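Local coordinates for protein probable LacI-family transcriptional regulator (Corynebacterium glutamicum ATCC 13032, PDB 3BIL) that probably regulates transcription as a LacI-family regulator, binding cis-regulatory DNA through a helix-turn-helix domain joined to a periplasmic-binding-protein-like domain, at residues A[82-87]-A[150-155]; A[125-130]-A[301-306]. One frame throughout, in Å; residues are numbered along the deposited sequence.

Contact 1 of 2, residues A[82-87]-A[150-155]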
loop_
_atom_site.group_PDB
_atom_site.type_symbol
_atom_site.label_atom_id
_atom_site.label_comp_id
_atom_site.label_asym_id
_atom_site.label_seq_id
_atom_site.Cartn_x
_atom_site.Cartn_y
_atom_site.Cartn_z
ATOM N N ALA A 82 0.428 -0.763 -6.392
ATOM C CA ALA A 82 1.288 -1.795 -5.795
ATOM C C ALA A 82 0.667 -3.183 -6.052
ATOM O O ALA A 82 1.374 -4.173 -6.301
ATOM C CB ALA A 82 1.504 -1.538 -4.312
ATOM N N ALA A 83 -0.664 -3.249 -6.024
ATOM C CA ALA A 83 -1.368 -4.471 -6.433
ATOM C C ALA A 83 -1.075 -4.805 -7.890
ATOM O O ALA A 83 -0.739 -5.918 -8.204
ATOM C CB ALA A 83 -2.880 -4.354 -6.180
ATOM N N MET A 84 -1.178 -3.822 -8.774
ATOM C CA MET A 84 -0.930 -4.047 -10.178
ATOM C C MET A 84 0.478 -4.621 -10.436
ATOM O O MET A 84 0.626 -5.530 -11.256
ATOM C CB MET A 84 -1.141 -2.769 -10.971
ATOM C CG MET A 84 -1.163 -2.998 -12.505
ATOM S SD MET A 84 -1.098 -1.382 -13.232
ATOM C CE MET A 84 -2.841 -0.967 -13.115
ATOM N N VAL A 85 1.505 -4.099 -9.764
ATOM C CA VAL A 85 2.867 -4.575 -10.021
ATOM C C VAL A 85 3.121 -5.937 -9.385
ATOM O O VAL A 85 3.812 -6.755 -9.961
ATOM C CB VAL A 85 3.987 -3.547 -9.676
ATOM C CG1 VAL A 85 3.728 -2.219 -10.379
ATOM C CG2 VAL A 85 4.141 -3.358 -8.165
ATOM N N THR A 86 2.545 -6.197 -8.220
ATOM C CA THR A 86 2.631 -7.517 -7.651
ATOM C C THR A 86 2.063 -8.509 -8.678
ATOM O O THR A 86 2.698 -9.508 -8.979
ATOM C CB THR A 86 1.840 -7.608 -6.339
ATOM O OG1 THR A 86 2.288 -6.594 -5.448
ATOM C CG2 THR A 86 2.007 -8.959 -5.669
ATOM N N GLU A 87 0.885 -8.229 -9.229
ATOM C CA GLU A 87 0.290 -9.133 -10.233
ATOM C C GLU A 87 0.941 -9.186 -11.609
ATOM O O GLU A 87 0.860 -10.210 -12.283
ATOM C CB GLU A 87 -1.227 -8.947 -10.370
ATOM C CG GLU A 87 -2.020 -10.146 -9.804
ATOM C CD GLU A 87 -2.086 -10.188 -8.250
ATOM O OE1 GLU A 87 -3.200 -10.003 -7.695
ATOM O OE2 GLU A 87 -1.034 -10.408 -7.586
ATOM N N LEU A 150 0.950 0.303 -22.510
ATOM C CA LEU A 150 0.459 1.249 -21.521
ATOM C C LEU A 150 -0.715 0.627 -20.750
ATOM O O LEU A 150 -1.517 -0.141 -21.319
ATOM C CB LEU A 150 0.047 2.570 -22.175
ATOM C CG LEU A 150 1.063 3.305 -23.060
ATOM C CD1 LEU A 150 0.375 4.409 -23.813
ATOM C CD2 LEU A 150 2.242 3.888 -22.269
ATOM N N VAL A 151 -0.783 0.929 -19.448
ATOM C CA VAL A 151 -1.830 0.394 -18.574
ATOM C C VAL A 151 -2.496 1.458 -17.745
ATOM O O VAL A 151 -1.838 2.428 -17.308
ATOM C CB VAL A 151 -1.305 -0.676 -17.574
ATOM C CG1 VAL A 151 -1.416 -2.016 -18.160
ATOM C CG2 VAL A 151 0.131 -0.394 -17.144
ATOM N N ASP A 152 -3.789 1.240 -17.475
ATOM C CA ASP A 152 -4.591 2.132 -16.626
ATOM C C ASP A 152 -4.876 3.527 -17.240
ATOM O O ASP A 152 -6.025 3.931 -17.288
ATOM C CB ASP A 152 -3.969 2.278 -15.224
ATOM C CG ASP A 152 -4.970 2.737 -14.193
ATOM O OD1 ASP A 152 -4.691 3.752 -13.531
ATOM O OD2 ASP A 152 -6.038 2.077 -14.044
ATOM N N ARG A 153 -3.838 4.231 -17.701
ATOM C CA ARG A 153 -3.968 5.541 -18.339
ATOM C C ARG A 153 -3.651 5.490 -19.820
ATOM O O ARG A 153 -2.778 4.746 -20.253
ATOM C CB ARG A 153 -3.057 6.559 -17.686
ATOM C CG ARG A 153 -3.499 6.947 -16.341
ATOM C CD ARG A 153 -2.558 7.965 -15.754
ATOM N NE ARG A 153 -2.801 8.134 -14.322
ATOM C CZ ARG A 153 -1.932 8.653 -13.460
ATOM N NH1 ARG A 153 -0.746 9.085 -13.878
ATOM N NH2 ARG A 153 -2.253 8.744 -12.174
ATOM N N GLU A 154 -4.361 6.314 -20.583
ATOM C CA GLU A 154 -4.299 6.327 -22.041
ATOM C C GLU A 154 -3.619 7.608 -22.530
ATOM O O GLU A 154 -3.844 8.692 -21.977
ATOM C CB GLU A 154 -5.720 6.274 -22.629
ATOM C CG GLU A 154 -6.235 4.906 -23.061
ATOM C CD GLU A 154 -7.111 4.954 -24.346
ATOM O OE1 GLU A 154 -7.631 3.892 -24.776
ATOM O OE2 GLU A 154 -7.287 6.041 -24.939
ATOM N N LEU A 155 -2.797 7.481 -23.573
ATOM C CA LEU A 155 -2.241 8.645 -24.262
ATOM C C LEU A 155 -3.370 9.416 -24.919
ATOM O O LEU A 155 -4.221 8.807 -25.562
ATOM C CB LEU A 155 -1.237 8.216 -25.326
ATOM C CG LEU A 155 0.176 7.774 -24.937
ATOM C CD1 LEU A 155 0.942 7.452 -26.214
ATOM C CD2 LEU A 155 0.911 8.823 -24.104
#
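Met84 reaches from helix 79-94 to the end of strand 148-151 and makes both side-chain contacts, one to Val151 and one to Asp152. Its SD lies 4.2 Å from Val151 CG2, and its terminal CE lies 4.0 Å from Asp152 CB. The thioether thus bridges two consecutive residues, sulfur over the valine branch and methyl against the aspartate methylene. The torsions account for the split: CG is anti to the backbone N and the chain stays extended as far as SD, whereas chi3 of -82° bends CE off that line toward the aspartate. The span is long, with 9.5 Å between Met84 CA and Val151 CA, and the long Met84 side chain covers most of it. No hydrogen bond crosses, so the evidence is for van der Waals packing: an apolar pair with Val151 and a methyl-to-methylene touch with Asp152, all three residues buried.

In the type I periplasmic-binding-protein fold of the LacI family, helix 79-94 follows strand 69-73 and covers one face of the N-terminal subdomain's parallel sheet. Strand 148-151 ends in a classic gamma turn centred on Asp152: phi is 69°, psi is -52°, and Arg153 N donates to Val151 O at 2.7 Å. Within this tight reversal the aspartate methylene lies beside the methionine. Asp152 OD2 makes a weak hydrogen bond to Tyr80 OH, a second tie between this loop and the start of the helix, and Arg153 forms a salt bridge with Glu106. Val296, on helix 296-308, also packs on Met84. Farther round helix 79-94, Val85 and Thr86 meet Leu76 and Ile77 of the second subunit.

Contact 2 of 2, residues A[125-130]-A[301-306]; sequences GIICVP and QRAVSI
This is apolar strand-to-helix packing inside the N-terminal subdomain: Ile127, in the central part of the parallel sheet, presses its end against Ala303 and Val304 of helix 296-308. The closest backbone approach, 7.3 Å from Ile127 CA to Ala303 CA, is consistent with the small alanine side chain facing the strand. Ile127 supplies the whole strand side of the contact through CG1 and, mainly, CD1. The CD1 methyl of Ile127 lies 3.7 Å from Ala303 O. Val304 CA is 3.9 Å from Ile127 CD1, while Ala303 CB is more distant, 4.4 Å from the same methyl. These values place CD1 against the helix backbone where the two residues join, so the helix is met at its main-chain surface as well as at its side chains. With chi1 at -73° CG1 stands anti to the carbonyl carbon, and chi2 of 167° carries CD1 onward in an extended line to the helix. Ala303 directs its CB at the strand, whereas Val304 offers its CA and CB from the flank.

The helix belongs to the late part of the chain yet lies against the early strands, consistent with the LacI-family fold, in which the polypeptide passes between the two subdomains more than once. It shares this face of the sheet with helix 79-94: Ile88 of that helix touches Ile127, and Thr91 touches Val304. Ile126 turns to the other face, where it packs on Leu118 and Thr119 of helix 108-120. The strand itself is held from both edges, Ile127 bonding through its backbone to Gly70 and Ile72 of strand 69-73, and Ile126 to Pro147 and Val149 next to strand 148-151 and within it.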
loop_
_atom_site.group_PDB
_atom_site.type_symbol
_atom_site.label_atom_id
_atom_site.label_comp_id
_atom_site.label_asym_id
_atom_site.label_seq_id
_atom_site.Cartn_x
_atom_site.Cartn_y
_atom_site.Cartn_z
ATOM N N GLY A 125 10.821 -6.044 -22.521
ATOM C CA GLY A 125 9.587 -5.236 -22.659
ATOM C C GLY A 125 9.298 -4.223 -21.549
ATOM O O GLY A 125 9.815 -4.325 -20.437
ATOM N N ILE A 126 8.465 -3.238 -21.852
ATOM C CA ILE A 126 8.084 -2.221 -20.874
ATOM C C ILE A 126 6.569 -2.148 -20.743
ATOM O O ILE A 126 5.877 -1.924 -21.734
ATOM C CB ILE A 126 8.629 -0.819 -21.259
ATOM C CG1 ILE A 126 10.150 -0.790 -21.133
ATOM C CG2 ILE A 126 8.003 0.258 -20.397
ATOM C CD1 ILE A 126 10.759 0.565 -21.356
ATOM N N ILE A 127 6.062 -2.364 -19.530
ATOM C CA ILE A 127 4.656 -2.099 -19.217
ATOM C C ILE A 127 4.632 -0.868 -18.358
ATOM O O ILE A 127 5.370 -0.770 -17.371
ATOM C CB ILE A 127 4.009 -3.230 -18.463
ATOM C CG1 ILE A 127 3.775 -4.413 -19.400
ATOM C CG2 ILE A 127 2.696 -2.757 -17.851
ATOM C CD1 ILE A 127 3.430 -5.710 -18.692
ATOM N N CYS A 128 3.776 0.072 -18.719
ATOM C CA CYS A 128 3.940 1.415 -18.199
ATOM C C CYS A 128 2.649 2.243 -18.078
ATOM O O CYS A 128 1.730 2.097 -18.893
ATOM C CB CYS A 128 4.966 2.113 -19.077
ATOM S SG CYS A 128 4.800 3.840 -19.097
ATOM N N VAL A 129 2.591 3.101 -17.051
ATOM C CA VAL A 129 1.474 4.041 -16.839
ATOM C C VAL A 129 1.924 5.420 -17.273
ATOM O O VAL A 129 2.562 6.131 -16.508
ATOM C CB VAL A 129 0.976 4.117 -15.362
ATOM C CG1 VAL A 129 -0.162 5.106 -15.244
ATOM C CG2 VAL A 129 0.527 2.753 -14.847
ATOM N N PRO A 130 1.564 5.818 -18.497
ATOM C CA PRO A 130 2.099 7.012 -19.125
ATOM C C PRO A 130 1.679 8.290 -18.436
ATOM O O PRO A 130 0.497 8.469 -18.158
ATOM C CB PRO A 130 1.455 6.989 -20.507
ATOM C CG PRO A 130 0.198 6.228 -20.321
ATOM C CD PRO A 130 0.566 5.149 -19.351
ATOM N N GLN A 301 -2.778 -9.333 -15.969
ATOM C CA GLN A 301 -2.811 -10.534 -16.832
ATOM C C GLN A 301 -2.834 -10.117 -18.300
ATOM O O GLN A 301 -1.891 -10.388 -19.043
ATOM C CB GLN A 301 -4.040 -11.401 -16.532
ATOM C CG GLN A 301 -3.778 -12.793 -15.949
ATOM C CD GLN A 301 -3.990 -12.880 -14.431
ATOM O OE1 GLN A 301 -4.735 -13.738 -13.934
ATOM N NE2 GLN A 301 -3.320 -11.996 -13.688
ATOM N N ARG A 302 -3.890 -9.417 -18.707
ATOM C CA ARG A 302 -4.013 -8.926 -20.079
ATOM C C ARG A 302 -2.806 -8.138 -20.552
ATOM O O ARG A 302 -2.350 -8.348 -21.666
ATOM C CB ARG A 302 -5.295 -8.110 -20.277
ATOM C CG ARG A 302 -6.547 -8.955 -20.170
ATOM C CD ARG A 302 -7.050 -9.438 -21.529
ATOM N NE ARG A 302 -8.344 -8.833 -21.897
ATOM C CZ ARG A 302 -9.517 -9.110 -21.309
ATOM N NH1 ARG A 302 -9.587 -9.963 -20.285
ATOM N NH2 ARG A 302 -10.625 -8.508 -21.724
ATOM N N ALA A 303 -2.288 -7.241 -19.713
ATOM C CA ALA A 303 -1.147 -6.383 -20.100
ATOM C C ALA A 303 0.146 -7.145 -20.363
ATOM O O ALA A 303 0.940 -6.742 -21.211
ATOM C CB ALA A 303 -0.892 -5.296 -19.064
ATOM N N VAL A 304 0.371 -8.222 -19.621
ATOM C CA VAL A 304 1.570 -9.000 -19.837
ATOM C C VAL A 304 1.392 -9.964 -21.050
ATOM O O VAL A 304 2.325 -10.141 -21.832
ATOM C CB VAL A 304 2.106 -9.625 -18.494
ATOM C CG1 VAL A 304 1.183 -10.715 -17.985
ATOM C CG2 VAL A 304 3.540 -10.127 -18.644
ATOM N N SER A 305 0.189 -10.526 -21.233
ATOM C CA SER A 305 -0.187 -11.227 -22.481
ATOM C C SER A 305 0.208 -10.427 -23.709
ATOM O O SER A 305 0.862 -10.944 -24.606
ATOM C CB SER A 305 -1.686 -11.494 -22.538
ATOM O OG SER A 305 -1.961 -12.868 -22.360
ATOM N N ILE A 306 -0.175 -9.153 -23.712
ATOM C CA ILE A 306 0.077 -8.231 -24.822
ATOM C C ILE A 306 1.552 -7.875 -24.941
ATOM O O ILE A 306 2.020 -7.524 -26.021
ATOM C CB ILE A 306 -0.776 -6.928 -24.693
ATOM C CG1 ILE A 306 -2.281 -7.247 -24.690
ATOM C CG2 ILE A 306 -0.449 -5.932 -25.802
ATOM C CD1 ILE A 306 -3.190 -6.039 -24.497
#

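In the fold
The two contacts lie side by side, their centres about 7 Å apart, on one face of the N-terminal subdomain's parallel sheet. Strands 126-128 and 148-151 are neighbours there: Val151 N and Cys128 O, 2.8 Å apart, form a probable hydrogen bond. Val151 of contact 1 also packs against Ala303 of contact 2, linking strand 148-151 to helix 296-308. Along the chain the segments alternate, in the order 82-87, 125-130, 150-155, 301-306. Helices 79-94 and 296-308 cover these adjacent strands together, joining an early and a late part of the binding-protein-like domain in one subdomain. The second subunit packs on Val85 and Thr86 of segment 82-87, residues that do not touch 150-155.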